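Local structure of putative histidinol-phosphate aminotransferase (Burkholderia pseudomallei, 3P1T) at residues T172-R180 and S274-V282; R289-I299 and R325-Y333. The protein probably catalyses the pyridoxal 5'-phosphate-dependent transamination of L-histidinol phosphate with 2-oxoglutarate, a step of histidine biosynthesis. One frame throughout, in Å; residues are numbered along the deposited sequence.

Overall arrangement
Interaction 1 is a buried contact, its centre about 10 Å from the centre of the chain. Interaction 2 is partly buried, its centre about 26 Å from the centre of the chain. The first joins the loop after strand 166-170 of the seven-stranded sheet to the turn that leads into strand 279-283 of the four-stranded sheet. The second packs helices 288-296 and 320-333. Strand 279-283 leads directly into helix 288-296. Rings, an amide and a carboxylate held by a serine make up interaction 1. Interaction 2 packs an oblique Phe-Tyr pair beside aliphatic groups on Ala329, with an Arg-Glu salt bridge and an arginine-carbonyl bond.

Interaction 1. Residues T172-R180 and S274-V282; sequences TYVDYSSFR and SSEANFVLV. With EDO (1,2-ethanediol), chain G.
Glu276 and Ser178 make the hydrogen bonds between residues 172-180 and 274-282. Ser178 N donates to Glu276 OE1 at 2.9 Å, on its syn side but 33° out of the carboxylate plane. Ser178 OG donates to the syn lone pair of Glu276 OE2 at 2.8 Å. The Glu276 chain bends at chi2, which turns the carboxylate back to the serine. A water donates to both Glu276 OE2 and Tyr176 O. Ser177 OG donates to Val174 O and accepts from Phe179 N, closing an ST turn. Ser275 OG forms a second ST turn with Ala277 N. An ethanediol, probably from the crystallisation liquor, bonds weakly to Ser275 O.

The aromatic contacts gather round Ala277, Asn278 and Phe279. The edge of Phe279 meets one face of Tyr173 in a T-shaped pair, with ring planes at 87° and centroids 5.2 Å apart. Asn278 OD1 lies at the Tyr173 ring edge, 3.2 Å from CE1. Asn278 CB makes a CH-pi contact over the middle of the Tyr176 face, 3.5 Å from the centroid. The amide stacks on the same ring, their planes 15° apart. Ala277 CB packs on Tyr173 CB at 3.5 Å.

Residues 172-180 follow strand 166-170 of the large-domain sheet of this aminotransferase fold. Tyr173 OH bonds to Asn24 ND2. Its side chain touches Lys198 close to a tartrate, probably also from the liquor, consistent with the edge of the cofactor pocket. Helix 244-267 bonds to Tyr176 OH through His250 and to Tyr176 O and Ala277 O through Arg258, while strand 279-283 pairs with strand 312-316.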
loop_
_atom_site.group_PDB
_atom_site.type_symbol
_atom_site.label_atom_id
_atom_site.label_comp_id
_atom_site.label_asym_id
_atom_site.label_seq_id
_atom_site.Cartn_x
_atom_site.Cartn_y
_atom_site.Cartn_z
ATOM N N THR A 172 -7.186 16.901 5.419
ATOM C CA THR A 172 -6.865 16.748 3.993
ATOM C C THR A 172 -6.862 18.110 3.269
ATOM O O THR A 172 -5.983 18.354 2.424
ATOM C CB THR A 172 -7.867 15.782 3.315
ATOM O OG1 THR A 172 -7.640 14.461 3.797
ATOM C CG2 THR A 172 -7.753 15.757 1.792
ATOM N N TYR A 173 -7.818 18.995 3.601
ATOM C CA TYR A 173 -7.939 20.256 2.868
ATOM C C TYR A 173 -7.398 21.476 3.642
ATOM O O TYR A 173 -7.635 22.596 3.197
ATOM C CB TYR A 173 -9.425 20.491 2.486
ATOM C CG TYR A 173 -9.926 19.446 1.506
ATOM C CD1 TYR A 173 -9.586 19.504 0.154
ATOM C CD2 TYR A 173 -10.628 18.330 1.949
ATOM C CE1 TYR A 173 -9.945 18.484 -0.730
ATOM C CE2 TYR A 173 -11.031 17.328 1.066
ATOM C CZ TYR A 173 -10.682 17.405 -0.271
ATOM O OH TYR A 173 -11.090 16.425 -1.144
ATOM N N VAL A 174 -6.629 21.277 4.729
ATOM C CA VAL A 174 -6.108 22.370 5.570
ATOM C C VAL A 174 -5.216 23.371 4.772
ATOM O O VAL A 174 -5.196 24.547 5.126
ATOM C CB VAL A 174 -5.321 21.833 6.796
ATOM C CG1 VAL A 174 -3.969 21.233 6.388
ATOM C CG2 VAL A 174 -5.133 22.913 7.860
ATOM N N ASP A 175 -4.504 22.934 3.717
ATOM C CA ASP A 175 -3.599 23.832 2.984
ATOM C C ASP A 175 -4.351 24.975 2.209
ATOM O O ASP A 175 -3.726 25.980 1.848
ATOM C CB ASP A 175 -2.707 23.038 2.026
ATOM C CG ASP A 175 -1.398 22.530 2.646
ATOM O OD1 ASP A 175 -1.169 22.774 3.869
ATOM O OD2 ASP A 175 -0.572 21.952 1.897
ATOM N N TYR A 176 -5.671 24.863 2.042
ATOM C CA TYR A 176 -6.462 25.906 1.400
ATOM C C TYR A 176 -7.256 26.699 2.447
ATOM O O TYR A 176 -8.118 27.512 2.079
ATOM C CB TYR A 176 -7.412 25.282 0.365
ATOM C CG TYR A 176 -6.706 24.377 -0.620
ATOM C CD1 TYR A 176 -5.895 24.904 -1.627
ATOM C CD2 TYR A 176 -6.822 22.995 -0.531
ATOM C CE1 TYR A 176 -5.227 24.070 -2.526
ATOM C CE2 TYR A 176 -6.156 22.155 -1.416
ATOM C CZ TYR A 176 -5.370 22.695 -2.418
ATOM O OH TYR A 176 -4.742 21.845 -3.292
ATOM N N SER A 177 -6.986 26.454 3.750
ATOM C CA SER A 177 -7.741 27.084 4.822
ATOM C C SER A 177 -7.089 28.392 5.339
ATOM O O SER A 177 -6.075 28.886 4.807
ATOM C CB SER A 177 -7.925 26.119 5.983
ATOM O OG SER A 177 -6.719 25.969 6.712
ATOM N N SER A 178 -7.744 28.965 6.366
ATOM C CA SER A 178 -7.380 30.200 7.055
ATOM C C SER A 178 -6.656 29.890 8.365
ATOM O O SER A 178 -6.252 30.813 9.069
ATOM C CB SER A 178 -8.637 31.026 7.333
ATOM O OG SER A 178 -9.465 31.141 6.189
ATOM N N PHE A 179 -6.498 28.596 8.697
ATOM C CA PHE A 179 -5.893 28.172 9.956
ATOM C C PHE A 179 -4.634 27.298 9.717
ATOM O O PHE A 179 -4.341 26.409 10.512
ATOM C CB PHE A 179 -6.933 27.435 10.834
ATOM C CG PHE A 179 -7.684 26.261 10.231
ATOM C CD1 PHE A 179 -7.206 24.960 10.371
ATOM C CD2 PHE A 179 -8.920 26.445 9.617
ATOM C CE1 PHE A 179 -7.924 23.874 9.866
ATOM C CE2 PHE A 179 -9.631 25.354 9.104
ATOM C CZ PHE A 179 -9.125 24.079 9.232
ATOM N N ARG A 180 -3.846 27.619 8.682
ATOM C CA ARG A 180 -2.599 26.912 8.385
ATOM C C ARG A 180 -1.543 27.154 9.466
ATOM O O ARG A 180 -0.735 26.262 9.730
ATOM C CB ARG A 180 -2.029 27.331 7.030
ATOM C CG ARG A 180 -2.841 26.860 5.836
ATOM C CD ARG A 180 -2.166 27.270 4.538
ATOM N NE ARG A 180 -0.908 26.552 4.329
ATOM C CZ ARG A 180 0.050 26.928 3.491
ATOM N NH1 ARG A 180 -0.072 28.047 2.794
ATOM N NH2 ARG A 180 1.150 26.202 3.365
ATOM N N SER A 274 -19.683 29.144 1.359
ATOM C CA SER A 274 -18.319 29.516 1.729
ATOM C C SER A 274 -17.453 28.246 1.746
ATOM O O SER A 274 -17.992 27.153 1.950
ATOM C CB SER A 274 -18.295 30.223 3.082
ATOM O OG SER A 274 -18.683 29.362 4.144
ATOM N N SER A 275 -16.156 28.369 1.433
ATOM C CA SER A 275 -15.267 27.215 1.405
ATOM C C SER A 275 -13.917 27.549 1.937
ATOM O O SER A 275 -13.398 28.639 1.665
ATOM C CB SER A 275 -15.110 26.666 -0.010
ATOM O OG SER A 275 -14.267 25.519 -0.014
ATOM N N GLU A 276 -13.313 26.566 2.633
ATOM C CA GLU A 276 -11.960 26.619 3.177
ATOM C C GLU A 276 -11.082 25.583 2.474
ATOM O O GLU A 276 -9.935 25.395 2.848
ATOM C CB GLU A 276 -12.000 26.386 4.687
ATOM C CG GLU A 276 -12.483 27.577 5.483
ATOM C CD GLU A 276 -11.393 28.600 5.682
ATOM O OE1 GLU A 276 -10.624 28.448 6.658
ATOM O OE2 GLU A 276 -11.283 29.530 4.851
ATOM N N ALA A 277 -11.617 24.921 1.447
ATOM C CA ALA A 277 -10.901 23.889 0.683
ATOM C C ALA A 277 -10.694 24.350 -0.779
ATOM O O ALA A 277 -10.954 25.510 -1.060
ATOM C CB ALA A 277 -11.674 22.590 0.739
ATOM N N ASN A 278 -10.239 23.466 -1.695
ATOM C CA ASN A 278 -9.956 23.797 -3.099
ATOM C C ASN A 278 -11.172 23.559 -4.024
ATOM O O ASN A 278 -11.009 23.223 -5.199
ATOM C CB ASN A 278 -8.756 22.963 -3.598
ATOM C CG ASN A 278 -8.890 21.469 -3.458
ATOM O OD1 ASN A 278 -9.750 20.937 -2.740
ATOM N ND2 ASN A 278 -7.993 20.758 -4.100
ATOM N N PHE A 279 -12.378 23.780 -3.512
ATOM C CA PHE A 279 -13.615 23.560 -4.253
ATOM C C PHE A 279 -14.716 24.425 -3.689
ATOM O O PHE A 279 -14.523 25.000 -2.621
ATOM C CB PHE A 279 -14.020 22.064 -4.182
ATOM C CG PHE A 279 -14.193 21.525 -2.780
ATOM C CD1 PHE A 279 -15.329 21.823 -2.036
ATOM C CD2 PHE A 279 -13.214 20.738 -2.198
ATOM C CE1 PHE A 279 -15.464 21.369 -0.724
ATOM C CE2 PHE A 279 -13.370 20.249 -0.898
ATOM C CZ PHE A 279 -14.492 20.566 -0.172
ATOM N N VAL A 280 -15.892 24.475 -4.358
ATOM C CA VAL A 280 -17.058 25.220 -3.859
ATOM C C VAL A 280 -18.313 24.348 -4.004
ATOM O O VAL A 280 -18.469 23.655 -5.024
ATOM C CB VAL A 280 -17.274 26.615 -4.509
ATOM C CG1 VAL A 280 -16.216 27.620 -4.054
ATOM C CG2 VAL A 280 -17.364 26.538 -6.035
ATOM N N LEU A 281 -19.194 24.357 -2.966
ATOM C CA LEU A 281 -20.466 23.641 -3.023
ATOM C C LEU A 281 -21.521 24.599 -3.567
ATOM O O LEU A 281 -21.660 25.708 -3.046
ATOM C CB LEU A 281 -20.865 23.064 -1.669
ATOM C CG LEU A 281 -22.059 22.099 -1.680
ATOM C CD1 LEU A 281 -21.677 20.735 -2.252
ATOM C CD2 LEU A 281 -22.601 21.915 -0.295
ATOM N N VAL A 282 -22.211 24.202 -4.656
ATOM C CA VAL A 282 -23.223 25.022 -5.330
ATOM C C VAL A 282 -24.581 24.303 -5.300
ATOM O O VAL A 282 -24.630 23.090 -5.519
ATOM C CB VAL A 282 -22.785 25.352 -6.787
ATOM C CG1 VAL A 282 -23.787 26.276 -7.478
ATOM C CG2 VAL A 282 -21.401 25.981 -6.809
HETATM C C1 EDO G . -13.562 31.855 -0.462
HETATM O O1 EDO G . -14.570 31.581 -1.455
HETATM C C2 EDO G . -14.084 31.458 0.930
HETATM O O2 EDO G . -13.079 31.467 1.972
HETATM O O HOH W 1 -8.921 30.009 3.080
#

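Interaction 2. Residues R289-I299 and R325-Y333; sequences RTLRFLRERGI and RLLAALAEY
Phe293 and Leu294, with Ile299 just past the helix end, face Tyr333, Ala329 and Leu326 where two helices cross. The axes of 289-296 and 325-333 approach to 10.5 Å, with their N-to-C directions at 127°. Ala329 CB receives Ile299 CD1 at 3.5 Å and Leu294 CD2 at 3.8 Å. Ile299 CG2 also meets Leu326 CD1.

The Phe293 ring has Tyr333 CD1 over one face, with the two ring planes oblique. Tyr333 CB adds a CH-pi contact on that face. The opposite face carries the guanidinium of Arg297. Tyr333 CG is anti to the backbone N (chi1 -168°), which sends the ring obliquely across helix 289-296 toward its N-terminal part, where Tyr333 OH donates to Thr290 OG1 at 2.7 Å. Asn284 also bonds to Thr290 OG1.

Helix 289-296 ends in a Schellman motif: Ile299 N bonds to Leu294 O and Gly298 N to Arg295 O, with Gly298 at positive phi. The chain then enters strand 299-303. Both helices pack on the four-stranded sheet through Leu294, Leu326 and Leu330.

Arg325 binds the helix end, its NH2 donating to Arg297 O at 2.8 Å in the carbonyl plane. Arg297 grips Glu332 side-on in a salt bridge. Arg297 NE bonds to Glu332 OE1 at 3.1 Å and NH2 to OE2 at 3.0 Å, both from above the carboxylate plane. Arg297 NH1 bonds back to Phe293 O.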
loop_
_atom_site.group_PDB
_atom_site.type_symbol
_atom_site.label_atom_id
_atom_site.label_comp_id
_atom_site.label_asym_id
_atom_site.label_seq_id
_atom_site.Cartn_x
_atom_site.Cartn_y
_atom_site.Cartn_z
ATOM N N ARG A 289 -30.065 17.261 -14.904
ATOM C CA ARG A 289 -30.144 18.160 -16.062
ATOM C C ARG A 289 -28.878 19.034 -16.189
ATOM O O ARG A 289 -28.395 19.244 -17.300
ATOM C CB ARG A 289 -31.388 19.060 -15.946
ATOM C CG ARG A 289 -31.858 19.664 -17.269
ATOM C CD ARG A 289 -32.981 20.659 -17.051
ATOM N NE ARG A 289 -32.488 22.035 -16.942
ATOM C CZ ARG A 289 -33.060 22.988 -16.210
ATOM N NH1 ARG A 289 -34.124 22.716 -15.465
ATOM N NH2 ARG A 289 -32.545 24.213 -16.185
ATOM N N THR A 290 -28.336 19.509 -15.054
ATOM C CA THR A 290 -27.151 20.361 -15.001
ATOM C C THR A 290 -25.910 19.562 -15.374
ATOM O O THR A 290 -25.107 20.030 -16.179
ATOM C CB THR A 290 -27.017 20.965 -13.607
ATOM O OG1 THR A 290 -28.257 21.570 -13.243
ATOM C CG2 THR A 290 -25.884 21.979 -13.510
ATOM N N LEU A 291 -25.743 18.370 -14.769
ATOM C CA LEU A 291 -24.596 17.483 -15.003
ATOM C C LEU A 291 -24.530 17.066 -16.484
ATOM O O LEU A 291 -23.461 17.116 -17.089
ATOM C CB LEU A 291 -24.674 16.252 -14.095
ATOM C CG LEU A 291 -24.656 16.517 -12.602
ATOM C CD1 LEU A 291 -25.268 15.357 -11.862
ATOM C CD2 LEU A 291 -23.236 16.817 -12.090
ATOM N N ARG A 292 -25.691 16.727 -17.069
ATOM C CA ARG A 292 -25.848 16.337 -18.473
ATOM C C ARG A 292 -25.434 17.509 -19.393
ATOM O O ARG A 292 -24.687 17.284 -20.350
ATOM C CB ARG A 292 -27.301 15.898 -18.717
ATOM C CG ARG A 292 -27.595 15.377 -20.114
ATOM C CD ARG A 292 -28.953 14.689 -20.226
ATOM N NE ARG A 292 -30.103 15.544 -19.891
ATOM C CZ ARG A 292 -30.824 15.440 -18.772
ATOM N NH1 ARG A 292 -30.529 14.513 -17.867
ATOM N NH2 ARG A 292 -31.848 16.255 -18.557
ATOM N N PHE A 293 -25.877 18.752 -19.069
ATOM C CA PHE A 293 -25.543 19.998 -19.774
ATOM C C PHE A 293 -24.021 20.239 -19.803
ATOM O O PHE A 293 -23.458 20.535 -20.855
ATOM C CB PHE A 293 -26.245 21.187 -19.090
ATOM C CG PHE A 293 -25.901 22.560 -19.633
ATOM C CD1 PHE A 293 -24.836 23.285 -19.109
ATOM C CD2 PHE A 293 -26.668 23.142 -20.636
ATOM C CE1 PHE A 293 -24.514 24.542 -19.619
ATOM C CE2 PHE A 293 -26.376 24.423 -21.110
ATOM C CZ PHE A 293 -25.289 25.108 -20.612
ATOM N N LEU A 294 -23.379 20.149 -18.636
ATOM C CA LEU A 294 -21.949 20.336 -18.467
ATOM C C LEU A 294 -21.154 19.203 -19.151
ATOM O O LEU A 294 -20.100 19.502 -19.712
ATOM C CB LEU A 294 -21.575 20.430 -16.971
ATOM C CG LEU A 294 -22.073 21.666 -16.194
ATOM C CD1 LEU A 294 -21.716 21.564 -14.722
ATOM C CD2 LEU A 294 -21.527 22.977 -16.782
ATOM N N ARG A 295 -21.636 17.923 -19.116
ATOM C CA ARG A 295 -20.951 16.806 -19.789
ATOM C C ARG A 295 -20.969 17.003 -21.303
ATOM O O ARG A 295 -19.997 16.639 -21.971
ATOM C CB ARG A 295 -21.554 15.436 -19.441
ATOM C CG ARG A 295 -21.213 14.926 -18.033
ATOM C CD ARG A 295 -21.620 13.473 -17.830
ATOM N NE ARG A 295 -23.044 13.247 -18.093
ATOM C CZ ARG A 295 -23.982 13.193 -17.154
ATOM N NH1 ARG A 295 -23.657 13.319 -15.871
ATOM N NH2 ARG A 295 -25.252 12.993 -17.488
ATOM N N GLU A 296 -22.052 17.606 -21.842
ATOM C CA GLU A 296 -22.161 17.912 -23.272
ATOM C C GLU A 296 -21.088 18.905 -23.690
ATOM O O GLU A 296 -20.643 18.883 -24.838
ATOM C CB GLU A 296 -23.547 18.480 -23.617
ATOM C CG GLU A 296 -24.645 17.452 -23.818
ATOM C CD GLU A 296 -26.045 18.031 -23.940
ATOM O OE1 GLU A 296 -26.212 19.090 -24.594
ATOM O OE2 GLU A 296 -26.984 17.397 -23.404
ATOM N N ARG A 297 -20.662 19.769 -22.751
ATOM C CA ARG A 297 -19.661 20.806 -23.002
ATOM C C ARG A 297 -18.297 20.395 -22.470
ATOM O O ARG A 297 -17.424 21.246 -22.294
ATOM C CB ARG A 297 -20.112 22.124 -22.373
ATOM C CG ARG A 297 -21.210 22.757 -23.180
ATOM C CD ARG A 297 -22.187 23.541 -22.336
ATOM N NE ARG A 297 -23.270 24.079 -23.158
ATOM C CZ ARG A 297 -24.346 23.388 -23.527
ATOM N NH1 ARG A 297 -24.505 22.130 -23.132
ATOM N NH2 ARG A 297 -25.281 23.958 -24.275
ATOM N N GLY A 298 -18.122 19.096 -22.241
ATOM C CA GLY A 298 -16.881 18.498 -21.747
ATOM C C GLY A 298 -16.393 18.996 -20.399
ATOM O O GLY A 298 -15.180 19.052 -20.155
ATOM N N ILE A 299 -17.340 19.370 -19.518
ATOM C CA ILE A 299 -17.046 19.867 -18.180
ATOM C C ILE A 299 -17.544 18.811 -17.197
ATOM O O ILE A 299 -18.712 18.420 -17.240
ATOM C CB ILE A 299 -17.647 21.282 -17.964
ATOM C CG1 ILE A 299 -16.949 22.277 -18.918
ATOM C CG2 ILE A 299 -17.474 21.728 -16.502
ATOM C CD1 ILE A 299 -17.585 23.571 -19.058
ATOM N N ARG A 325 -13.683 28.020 -18.601
ATOM C CA ARG A 325 -14.560 27.077 -19.308
ATOM C C ARG A 325 -15.838 26.808 -18.498
ATOM O O ARG A 325 -16.939 26.901 -19.059
ATOM C CB ARG A 325 -13.818 25.760 -19.608
ATOM C CG ARG A 325 -12.771 25.882 -20.727
ATOM C CD ARG A 325 -12.945 24.839 -21.821
ATOM N NE ARG A 325 -14.339 24.784 -22.263
ATOM C CZ ARG A 325 -15.072 23.678 -22.338
ATOM N NH1 ARG A 325 -14.529 22.490 -22.084
ATOM N NH2 ARG A 325 -16.341 23.743 -22.715
ATOM N N LEU A 326 -15.681 26.527 -17.178
ATOM C CA LEU A 326 -16.785 26.268 -16.264
ATOM C C LEU A 326 -17.705 27.471 -16.151
ATOM O O LEU A 326 -18.927 27.315 -16.268
ATOM C CB LEU A 326 -16.308 25.879 -14.857
ATOM C CG LEU A 326 -17.469 25.774 -13.866
ATOM C CD1 LEU A 326 -17.824 24.346 -13.582
ATOM C CD2 LEU A 326 -17.306 26.690 -12.660
ATOM N N LEU A 327 -17.125 28.659 -15.895
ATOM C CA LEU A 327 -17.911 29.882 -15.722
ATOM C C LEU A 327 -18.691 30.228 -17.005
ATOM O O LEU A 327 -19.852 30.633 -16.900
ATOM C CB LEU A 327 -17.020 31.062 -15.290
ATOM C CG LEU A 327 -16.424 30.982 -13.865
ATOM C CD1 LEU A 327 -15.437 32.086 -13.635
ATOM C CD2 LEU A 327 -17.494 31.014 -12.780
ATOM N N ALA A 328 -18.095 30.006 -18.195
ATOM C CA ALA A 328 -18.757 30.303 -19.475
ATOM C C ALA A 328 -19.951 29.369 -19.698
ATOM O O ALA A 328 -21.005 29.828 -20.133
ATOM C CB ALA A 328 -17.774 30.194 -20.625
ATOM N N ALA A 329 -19.807 28.086 -19.334
ATOM C CA ALA A 329 -20.872 27.084 -19.448
ATOM C C ALA A 329 -22.025 27.370 -18.490
ATOM O O ALA A 329 -23.167 27.308 -18.924
ATOM C CB ALA A 329 -20.323 25.694 -19.181
ATOM N N LEU A 330 -21.743 27.694 -17.206
ATOM C CA LEU A 330 -22.805 27.976 -16.235
ATOM C C LEU A 330 -23.376 29.393 -16.465
ATOM O O LEU A 330 -24.504 29.658 -16.036
ATOM C CB LEU A 330 -22.353 27.777 -14.777
ATOM C CG LEU A 330 -22.122 26.311 -14.350
ATOM C CD1 LEU A 330 -21.538 26.230 -12.964
ATOM C CD2 LEU A 330 -23.395 25.503 -14.396
ATOM N N ALA A 331 -22.651 30.279 -17.181
ATOM C CA ALA A 331 -23.235 31.571 -17.557
ATOM C C ALA A 331 -24.336 31.314 -18.584
ATOM O O ALA A 331 -25.444 31.844 -18.450
ATOM C CB ALA A 331 -22.180 32.523 -18.101
ATOM N N GLU A 332 -24.052 30.403 -19.549
ATOM C CA GLU A 332 -24.973 29.963 -20.598
ATOM C C GLU A 332 -26.190 29.245 -19.981
ATOM O O GLU A 332 -27.320 29.513 -20.393
ATOM C CB GLU A 332 -24.241 29.040 -21.592
ATOM C CG GLU A 332 -25.048 28.648 -22.821
ATOM C CD GLU A 332 -24.505 27.507 -23.665
ATOM O OE1 GLU A 332 -23.296 27.184 -23.567
ATOM O OE2 GLU A 332 -25.305 26.936 -24.441
ATOM N N TYR A 333 -25.959 28.374 -18.981
ATOM C CA TYR A 333 -26.994 27.604 -18.290
ATOM C C TYR A 333 -27.938 28.498 -17.459
ATOM O O TYR A 333 -29.112 28.143 -17.329
ATOM C CB TYR A 333 -26.346 26.554 -17.377
ATOM C CG TYR A 333 -27.301 25.509 -16.830
ATOM C CD1 TYR A 333 -27.961 24.621 -17.679
ATOM C CD2 TYR A 333 -27.466 25.339 -15.459
ATOM C CE1 TYR A 333 -28.817 23.637 -17.180
ATOM C CE2 TYR A 333 -28.324 24.363 -14.947
ATOM C CZ TYR A 333 -28.988 23.502 -15.810
ATOM O OH TYR A 333 -29.799 22.508 -15.303
#